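Local coordinates for iron-binding protein (Staphylococcus epidermidis, PDB 4M7O) that probably binds iron, perhaps as a chelate, outside the cell membrane and hands it to a transporter for uptake, at residues L28-T33 against G47-D52; E34-L39 against K124-L129; E166-P171 against S219-S224. All coordinates share one frame; numbering follows the deposited sequence.

How the contacts relate
Contacts 1 and 2 both use helix 30-38 of the lobe built on a five-stranded parallel sheet: contact 1 sets its start against the end of strand 45-49 and the turn that follows, and contact 2 sets its later turns against helix 116-129. They touch where Asn32 OD1 lies 4.1 Å from Ile126 CD1. Both are buried, yet contact 1 turns on a carboxylate gripped by backbone and hydroxyl groups, whereas contact 2 is wholly aliphatic. Contact 3 belongs to the other, mixed sheet, its centre about 24 Å from that of contact 1 and about 32 Å from that of contact 2. Only partly buried, it relies on backbone pairing, a glutamate and a bridging water.

Contact 1 (L28-T33 against G47-D52); sequences LIPSNT and GVSTVD
The carboxylate of Asp52 is the flat group between 28-33 and 47-52, with Pro30 over one face and Thr33 reached from the other. Pro30 CA lies 3.9 Å from Asp52 CG. The contact belongs to a beta-alpha-beta unit: strand 25-27 runs into helix 30-38, strand 45-49 returns parallel to the first, and just beyond it the chain makes a type I turn from Ser49 to Asp52. That turn holds the carboxylate through its other oxygen. Asp52 OD1 accepts two bonds, from Ser49 N at 2.9 Å, well above the plane on the Thr33 face, and from Ser49 OG at 2.7 Å, on the anti side and only 23° out of plane toward the Pro30 face. A donor on each face should fix the rotation of the group. Ser49 OG does double duty, also accepting from Val51 N at 3.2 Å to make an ST turn; its chi1 of 86° sets the hydroxyl between the backbone N and C, where it can reach both partners.

Thr33, a turn into the helix, aims its OG1 at Asp52 OD2, but the modelled spacing is too tight to trust in detail, so that bond is doubtful in its exact geometry. Thr33 OG1 also pairs with Ser27 OG, which ties it back to the preceding strand. Its methyl CG2 meets Val48 CG1, the two side chains crossing at about a right angle. Nearer the strand end, Leu28 O rests against the CB of Ser49 and receives a bond from Gln89 NE2. On the side where Val51 is exposed, the proline ring leans on the turn: Pro30 CG sits 3.7 Å from Val51 O and 4.1 Å from Val51 CG2.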
loop_
_atom_site.group_PDB
_atom_site.type_symbol
_atom_site.label_atom_id
_atom_site.label_comp_id
_atom_site.label_asym_id
_atom_site.label_seq_id
_atom_site.Cartn_x
_atom_site.Cartn_y
_atom_site.Cartn_z
ATOM N N LEU A 28 10.038 -10.726 -3.085
ATOM C CA LEU A 28 9.533 -11.071 -1.754
ATOM C C LEU A 28 8.334 -10.270 -1.250
ATOM O O LEU A 28 7.901 -10.451 -0.099
ATOM C CB LEU A 28 10.662 -11.012 -0.718
ATOM C CG LEU A 28 11.725 -12.101 -0.906
ATOM C CD1 LEU A 28 12.702 -12.146 0.285
ATOM C CD2 LEU A 28 11.057 -13.446 -1.113
ATOM N N ILE A 29 7.791 -9.391 -2.088
ATOM C CA ILE A 29 6.592 -8.652 -1.701
ATOM C C ILE A 29 5.759 -8.412 -2.959
ATOM O O ILE A 29 6.318 -8.209 -4.037
ATOM C CB ILE A 29 6.959 -7.337 -0.925
ATOM C CG1 ILE A 29 5.783 -6.850 -0.047
ATOM C CG2 ILE A 29 7.434 -6.247 -1.887
ATOM C CD1 ILE A 29 6.198 -5.995 1.144
ATOM N N PRO A 30 4.421 -8.495 -2.850
ATOM C CA PRO A 30 3.650 -8.451 -4.101
ATOM C C PRO A 30 3.860 -7.188 -4.939
ATOM O O PRO A 30 3.934 -7.335 -6.149
ATOM C CB PRO A 30 2.198 -8.575 -3.623
ATOM C CG PRO A 30 2.313 -9.355 -2.317
ATOM C CD PRO A 30 3.562 -8.788 -1.682
ATOM N N SER A 31 3.994 -6.000 -4.344
ATOM C CA SER A 31 4.222 -4.801 -5.161
ATOM C C SER A 31 5.464 -4.938 -6.060
ATOM O O SER A 31 5.420 -4.591 -7.247
ATOM C CB SER A 31 4.294 -3.531 -4.308
ATOM O OG SER A 31 5.207 -3.685 -3.238
ATOM N N ASN A 32 6.555 -5.450 -5.497
ATOM C CA ASN A 32 7.759 -5.762 -6.271
ATOM C C ASN A 32 7.451 -6.676 -7.450
ATOM O O ASN A 32 7.875 -6.417 -8.583
ATOM C CB ASN A 32 8.822 -6.418 -5.381
ATOM C CG ASN A 32 9.556 -5.412 -4.511
ATOM O OD1 ASN A 32 9.294 -4.206 -4.579
ATOM N ND2 ASN A 32 10.487 -5.904 -3.687
ATOM N N THR A 33 6.705 -7.741 -7.187
ATOM C CA THR A 33 6.398 -8.700 -8.245
ATOM C C THR A 33 5.586 -8.044 -9.347
ATOM O O THR A 33 5.846 -8.273 -10.527
ATOM C CB THR A 33 5.633 -9.891 -7.704
ATOM O OG1 THR A 33 6.412 -10.532 -6.675
ATOM C CG2 THR A 33 5.351 -10.908 -8.821
ATOM N N GLY A 47 11.214 -17.053 -8.046
ATOM C CA GLY A 47 10.549 -17.177 -6.766
ATOM C C GLY A 47 9.731 -15.942 -6.415
ATOM O O GLY A 47 10.101 -14.797 -6.746
ATOM N N VAL A 48 8.609 -16.165 -5.738
ATOM C CA VAL A 48 7.789 -15.059 -5.244
ATOM C C VAL A 48 7.424 -15.391 -3.817
ATOM O O VAL A 48 7.837 -16.424 -3.299
ATOM C CB VAL A 48 6.516 -14.878 -6.090
ATOM C CG1 VAL A 48 6.880 -14.385 -7.477
ATOM C CG2 VAL A 48 5.762 -16.206 -6.196
ATOM N N SER A 49 6.653 -14.533 -3.169
ATOM C CA SER A 49 6.263 -14.822 -1.801
ATOM C C SER A 49 4.971 -15.621 -1.786
ATOM O O SER A 49 4.252 -15.697 -2.785
ATOM C CB SER A 49 6.096 -13.537 -0.998
ATOM O OG SER A 49 4.796 -13.011 -1.154
ATOM N N THR A 50 4.667 -16.201 -0.637
ATOM C CA THR A 50 3.477 -17.025 -0.496
ATOM C C THR A 50 2.192 -16.225 -0.586
ATOM O O THR A 50 1.110 -16.806 -0.673
ATOM C CB THR A 50 3.492 -17.724 0.847
ATOM O OG1 THR A 50 3.882 -16.767 1.842
ATOM C CG2 THR A 50 4.494 -18.887 0.823
ATOM N N VAL A 51 2.300 -14.897 -0.533
ATOM C CA VAL A 51 1.112 -14.050 -0.629
ATOM C C VAL A 51 1.013 -13.269 -1.940
ATOM O O VAL A 51 0.168 -12.397 -2.080
ATOM C CB VAL A 51 0.980 -13.092 0.580
ATOM C CG1 VAL A 51 0.776 -13.892 1.864
ATOM C CG2 VAL A 51 2.209 -12.175 0.697
ATOM N N ASP A 52 1.857 -13.585 -2.915
ATOM C CA ASP A 52 1.721 -12.963 -4.237
ATOM C C ASP A 52 0.438 -13.420 -4.939
ATOM O O ASP A 52 0.144 -14.613 -4.990
ATOM C CB ASP A 52 2.953 -13.250 -5.097
ATOM C CG ASP A 52 4.085 -12.276 -4.823
ATOM O OD1 ASP A 52 4.788 -12.422 -3.802
ATOM O OD2 ASP A 52 4.256 -11.333 -5.613
#

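Contact 2 (E34-L39 against K124-L129); sequences EILYRL and KSIGQL
Ile126 buries the largest share of this interface, set among Ile35, Leu36 and Leu39 of the facing segment. It comes from helix 116-129 and lodges against one side of helix 30-38, in a purely aliphatic helix-helix contact with no hydrogen bond across it. Its two branches divide the work. The longer arm is extended (chi2 169°) and puts CD1 3.7 Å from Ile35 CD1, with the Ile35 CG2 methyl at 3.9 Å as a second neighbour. The short branch, CG2, lies anti to the backbone N and turns the other way along the helix, meeting Leu39 CD1 at 3.8 Å and Leu36 CD2 at 4.1 Å. Each of the three partners crosses Ile126 at about a right angle, methyl against methyl.

Leu39, with Ile35 one turn before it, gives the next largest share of buried surface. Its CD1 reaches past Ile126 to the backbone of the next residue, 4.0 Å from Gly127 CA. With no side chain there, the leucine methyl settles directly on the main chain.

The pair is closed in on several sides. Leu36 and Ile126 both rest on Leu84 of strand 82-86, and Ile126 also touches Val110 of strand 106-110, so the two helices share a layer over the same parallel sheet. Helix 133-152 packs against Leu39 through Gln135 and Ala136 and pairs Glu142 with Arg38 in a salt bridge, while Arg132 just ahead of it binds Leu39 O.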
loop_
_atom_site.group_PDB
_atom_site.type_symbol
_atom_site.label_atom_id
_atom_site.label_comp_id
_atom_site.label_asym_id
_atom_site.label_seq_id
_atom_site.Cartn_x
_atom_site.Cartn_y
_atom_site.Cartn_z
ATOM N N GLU A 34 4.617 -7.207 -8.972
ATOM C CA GLU A 34 3.768 -6.560 -9.969
ATOM C C GLU A 34 4.590 -5.649 -10.872
ATOM O O GLU A 34 4.375 -5.608 -12.082
ATOM C CB GLU A 34 2.637 -5.775 -9.289
ATOM C CG GLU A 34 1.606 -6.661 -8.607
ATOM C CD GLU A 34 0.350 -5.890 -8.210
ATOM O OE1 GLU A 34 -0.073 -4.987 -8.976
ATOM O OE2 GLU A 34 -0.215 -6.196 -7.134
ATOM N N ILE A 35 5.533 -4.926 -10.272
ATOM C CA ILE A 35 6.361 -3.978 -10.995
ATOM C C ILE A 35 7.297 -4.711 -11.963
ATOM O O ILE A 35 7.473 -4.285 -13.108
ATOM C CB ILE A 35 7.206 -3.129 -10.022
ATOM C CG1 ILE A 35 6.302 -2.230 -9.164
ATOM C CG2 ILE A 35 8.236 -2.301 -10.783
ATOM C CD1 ILE A 35 7.028 -1.577 -8.003
ATOM N N LEU A 36 7.907 -5.797 -11.494
ATOM C CA LEU A 36 8.792 -6.611 -12.330
ATOM C C LEU A 36 8.077 -7.108 -13.576
ATOM O O LEU A 36 8.637 -7.079 -14.675
ATOM C CB LEU A 36 9.341 -7.804 -11.536
ATOM C CG LEU A 36 10.436 -7.447 -10.533
ATOM C CD1 LEU A 36 10.769 -8.649 -9.625
ATOM C CD2 LEU A 36 11.677 -6.981 -11.309
ATOM N N TYR A 37 6.840 -7.571 -13.407
ATOM C CA TYR A 37 6.055 -8.053 -14.539
ATOM C C TYR A 37 5.768 -6.899 -15.491
ATOM O O TYR A 37 5.848 -7.073 -16.705
ATOM C CB TYR A 37 4.746 -8.704 -14.069
ATOM C CG TYR A 37 4.799 -10.213 -13.973
ATOM C CD1 TYR A 37 5.299 -10.842 -12.847
ATOM C CD2 TYR A 37 4.331 -11.009 -15.009
ATOM C CE1 TYR A 37 5.320 -12.203 -12.750
ATOM C CE2 TYR A 37 4.370 -12.381 -14.922
ATOM C CZ TYR A 37 4.866 -12.972 -13.791
ATOM O OH TYR A 37 4.916 -14.339 -13.692
ATOM N N ARG A 38 5.454 -5.719 -14.952
ATOM C CA ARG A 38 5.121 -4.573 -15.820
ATOM C C ARG A 38 6.366 -4.041 -16.545
ATOM O O ARG A 38 6.265 -3.330 -17.540
ATOM C CB ARG A 38 4.411 -3.457 -15.038
ATOM C CG ARG A 38 2.975 -3.799 -14.599
ATOM C CD ARG A 38 2.028 -4.007 -15.796
ATOM N NE ARG A 38 1.988 -2.836 -16.664
ATOM C CZ ARG A 38 1.295 -1.724 -16.407
ATOM N NH1 ARG A 38 0.573 -1.619 -15.301
ATOM N NH2 ARG A 38 1.321 -0.709 -17.260
ATOM N N LEU A 39 7.542 -4.409 -16.053
ATOM C CA LEU A 39 8.794 -4.031 -16.705
ATOM C C LEU A 39 9.174 -5.021 -17.804
ATOM O O LEU A 39 10.143 -4.795 -18.541
ATOM C CB LEU A 39 9.940 -3.913 -15.688
ATOM C CG LEU A 39 9.792 -2.773 -14.670
ATOM C CD1 LEU A 39 11.044 -2.632 -13.810
ATOM C CD2 LEU A 39 9.475 -1.466 -15.372
ATOM N N LYS A 124 11.028 3.727 -10.990
ATOM C CA LYS A 124 12.290 4.135 -11.603
ATOM C C LYS A 124 13.502 3.442 -10.990
ATOM O O LYS A 124 14.437 3.088 -11.703
ATOM C CB LYS A 124 12.473 5.654 -11.499
ATOM C CG LYS A 124 11.571 6.457 -12.418
ATOM N N SER A 125 13.494 3.261 -9.672
ATOM C CA SER A 125 14.616 2.623 -8.983
ATOM C C SER A 125 14.782 1.199 -9.460
ATOM O O SER A 125 15.898 0.766 -9.767
ATOM C CB SER A 125 14.401 2.629 -7.471
ATOM O OG SER A 125 14.699 3.899 -6.935
ATOM N N ILE A 126 13.669 0.472 -9.527
ATOM C CA ILE A 126 13.707 -0.921 -9.962
ATOM C C ILE A 126 14.051 -0.994 -11.445
ATOM O O ILE A 126 14.733 -1.923 -11.885
ATOM C CB ILE A 126 12.379 -1.637 -9.689
ATOM C CG1 ILE A 126 12.126 -1.690 -8.185
ATOM C CG2 ILE A 126 12.385 -3.062 -10.302
ATOM C CD1 ILE A 126 10.728 -2.149 -7.827
ATOM N N GLY A 127 13.586 -0.011 -12.214
ATOM C CA GLY A 127 13.938 0.071 -13.619
ATOM C C GLY A 127 15.432 0.233 -13.809
ATOM O O GLY A 127 16.026 -0.410 -14.674
ATOM N N GLN A 128 16.055 1.086 -13.003
ATOM C CA GLN A 128 17.483 1.325 -13.168
ATOM C C GLN A 128 18.296 0.136 -12.669
ATOM O O GLN A 128 19.347 -0.177 -13.216
ATOM C CB GLN A 128 17.911 2.600 -12.455
ATOM C CG GLN A 128 19.392 2.900 -12.598
ATOM C CD GLN A 128 19.727 4.321 -12.207
ATOM O OE1 GLN A 128 18.900 5.023 -11.622
ATOM N NE2 GLN A 128 20.942 4.761 -12.537
ATOM N N LEU A 129 17.789 -0.532 -11.637
ATOM C CA LEU A 129 18.456 -1.692 -11.059
ATOM C C LEU A 129 18.538 -2.838 -12.067
ATOM O O LEU A 129 19.578 -3.482 -12.201
ATOM C CB LEU A 129 17.713 -2.137 -9.789
ATOM C CG LEU A 129 18.099 -3.489 -9.182
ATOM C CD1 LEU A 129 19.535 -3.487 -8.683
ATOM C CD2 LEU A 129 17.143 -3.898 -8.070
#

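Contact 3 (E166-P171 against S219-S224); sequences EVSSKP and STEGKS
Two neighbouring parallel strands, 162-168 and 216-219, meet here; the first carries a classic beta bulge at Val167 and Ser168 opposite Tyr174, and the second runs out into a loop. Glu166 and Ser219 form the parallel bridge, and Glu166 O takes the N-H of Thr220 at 2.9 Å in a nearly straight bond (163° at the hydrogen). The same carbonyl oxygen has Ser219 CA beside it at 3.4 Å, as a CA-H...O contact.

One residue further, the two segments are joined by side chains and a water. Thr220 and Val167 lie side by side, pointing the same way, with Thr220 OG1 3.4 Å from Val167 CG1. A water bridges the gap, donating to Val167 O at 2.9 Å and bonding Thr220 OG1 at 2.9 Å. Beyond it, Glu221 extends along the bulge toward Ser169: its CG passes close to Val167 O and its carboxylate runs alongside Ser168 CA. At the end, Glu221 OE1 uses its syn lone pair to accept from Ser169 OG at 2.9 Å. With chi1 at 60°, the serine hydroxyl stands between its own backbone N and C, turned to the glutamate. Glu166 OE2 comes within 4.8 Å of Glu221 OE1, a like-charge proximity probably eased by Arg235, which forms a salt bridge with Glu166 OE2.

Tyr228 of helix 225-234 bonds Glu166 OE1, and Met231 of that helix covers Glu166 and Ser169. Val167 and Thr220 both touch Phe182 of helix 181-188, while strand 174-176 flanks the bulge and strand 249-251 pairs with 216-219.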
loop_
_atom_site.group_PDB
_atom_site.type_symbol
_atom_site.label_atom_id
_atom_site.label_comp_id
_atom_site.label_asym_id
_atom_site.label_seq_id
_atom_site.Cartn_x
_atom_site.Cartn_y
_atom_site.Cartn_z
ATOM N N GLU A 166 -9.281 5.479 10.129
ATOM C CA GLU A 166 -9.044 4.656 11.300
ATOM C C GLU A 166 -8.161 3.479 10.907
ATOM O O GLU A 166 -8.616 2.572 10.193
ATOM C CB GLU A 166 -10.376 4.156 11.849
ATOM C CG GLU A 166 -10.236 3.344 13.120
ATOM C CD GLU A 166 -11.552 3.193 13.845
ATOM O OE1 GLU A 166 -12.459 4.038 13.637
ATOM O OE2 GLU A 166 -11.681 2.238 14.638
ATOM N N VAL A 167 -6.897 3.482 11.332
ATOM C CA VAL A 167 -5.976 2.431 10.859
ATOM C C VAL A 167 -5.740 1.322 11.878
ATOM O O VAL A 167 -5.105 0.321 11.582
ATOM C CB VAL A 167 -4.621 2.983 10.382
ATOM C CG1 VAL A 167 -4.836 3.983 9.266
ATOM C CG2 VAL A 167 -3.847 3.614 11.546
ATOM N N SER A 168 -6.252 1.508 13.086
ATOM C CA SER A 168 -6.235 0.445 14.078
ATOM C C SER A 168 -7.273 0.825 15.110
ATOM O O SER A 168 -7.607 2.008 15.249
ATOM C CB SER A 168 -4.845 0.306 14.707
ATOM O OG SER A 168 -4.737 -0.910 15.430
ATOM N N SER A 169 -7.811 -0.152 15.834
ATOM C CA SER A 169 -8.950 0.167 16.708
ATOM C C SER A 169 -8.891 -0.472 18.087
ATOM O O SER A 169 -9.589 -0.045 19.002
ATOM C CB SER A 169 -10.256 -0.218 16.013
ATOM O OG SER A 169 -10.284 -1.604 15.727
ATOM N N LYS A 170 -8.074 -1.506 18.246
ATOM C CA LYS A 170 -8.095 -2.240 19.504
ATOM C C LYS A 170 -6.697 -2.528 20.031
ATOM O O LYS A 170 -5.846 -3.022 19.288
ATOM C CB LYS A 170 -8.893 -3.539 19.344
ATOM C CG LYS A 170 -9.216 -4.204 20.663
ATOM C CD LYS A 170 -9.899 -5.555 20.487
ATOM C CE LYS A 170 -10.169 -6.194 21.852
ATOM N NZ LYS A 170 -10.436 -7.662 21.777
ATOM N N PRO A 171 -6.453 -2.221 21.317
ATOM C CA PRO A 171 -7.368 -1.540 22.252
ATOM C C PRO A 171 -7.406 -0.015 22.099
ATOM O O PRO A 171 -8.304 0.634 22.658
ATOM C CB PRO A 171 -6.789 -1.896 23.632
ATOM C CG PRO A 171 -5.957 -3.120 23.400
ATOM C CD PRO A 171 -5.362 -2.905 22.035
ATOM N N SER A 219 -12.457 3.013 7.992
ATOM C CA SER A 219 -11.549 2.054 8.615
ATOM C C SER A 219 -10.724 1.329 7.560
ATOM O O SER A 219 -11.253 0.886 6.537
ATOM C CB SER A 219 -12.324 1.018 9.413
ATOM O OG SER A 219 -11.487 -0.104 9.639
ATOM N N THR A 220 -9.426 1.195 7.799
ATOM C CA THR A 220 -8.563 0.573 6.802
ATOM C C THR A 220 -8.119 -0.818 7.208
ATOM O O THR A 220 -7.115 -1.320 6.711
ATOM C CB THR A 220 -7.328 1.435 6.520
ATOM O OG1 THR A 220 -6.538 1.545 7.717
ATOM C CG2 THR A 220 -7.764 2.812 6.079
ATOM N N GLU A 221 -8.865 -1.439 8.112
ATOM C CA GLU A 221 -8.435 -2.713 8.674
ATOM C C GLU A 221 -8.981 -3.907 7.916
ATOM O O GLU A 221 -8.687 -5.043 8.264
ATOM C CB GLU A 221 -8.831 -2.813 10.141
ATOM C CG GLU A 221 -8.059 -1.888 11.036
ATOM C CD GLU A 221 -8.309 -2.176 12.491
ATOM O OE1 GLU A 221 -9.271 -1.609 13.040
ATOM O OE2 GLU A 221 -7.551 -2.977 13.083
ATOM N N GLY A 222 -9.779 -3.649 6.884
ATOM C CA GLY A 222 -10.295 -4.722 6.046
ATOM C C GLY A 222 -11.432 -5.492 6.690
ATOM O O GLY A 222 -11.645 -6.665 6.382
ATOM N N LYS A 223 -12.154 -4.833 7.593
ATOM C CA LYS A 223 -13.313 -5.427 8.245
ATOM C C LYS A 223 -14.492 -5.257 7.308
ATOM O O LYS A 223 -14.474 -4.386 6.442
ATOM C CB LYS A 223 -13.650 -4.684 9.541
ATOM C CG LYS A 223 -12.500 -4.434 10.499
ATOM C CD LYS A 223 -12.279 -5.626 11.411
ATOM C CE LYS A 223 -11.556 -5.223 12.693
ATOM N NZ LYS A 223 -11.075 -6.428 13.423
ATOM N N SER A 224 -15.530 -6.061 7.496
ATOM C CA SER A 224 -16.759 -5.881 6.741
ATOM C C SER A 224 -17.373 -4.562 7.170
ATOM O O SER A 224 -17.139 -4.104 8.284
ATOM C CB SER A 224 -17.735 -7.011 7.043
ATOM O OG SER A 224 -18.183 -6.937 8.384
HETATM O O HOH W 1 -4.939 -0.575 8.879
#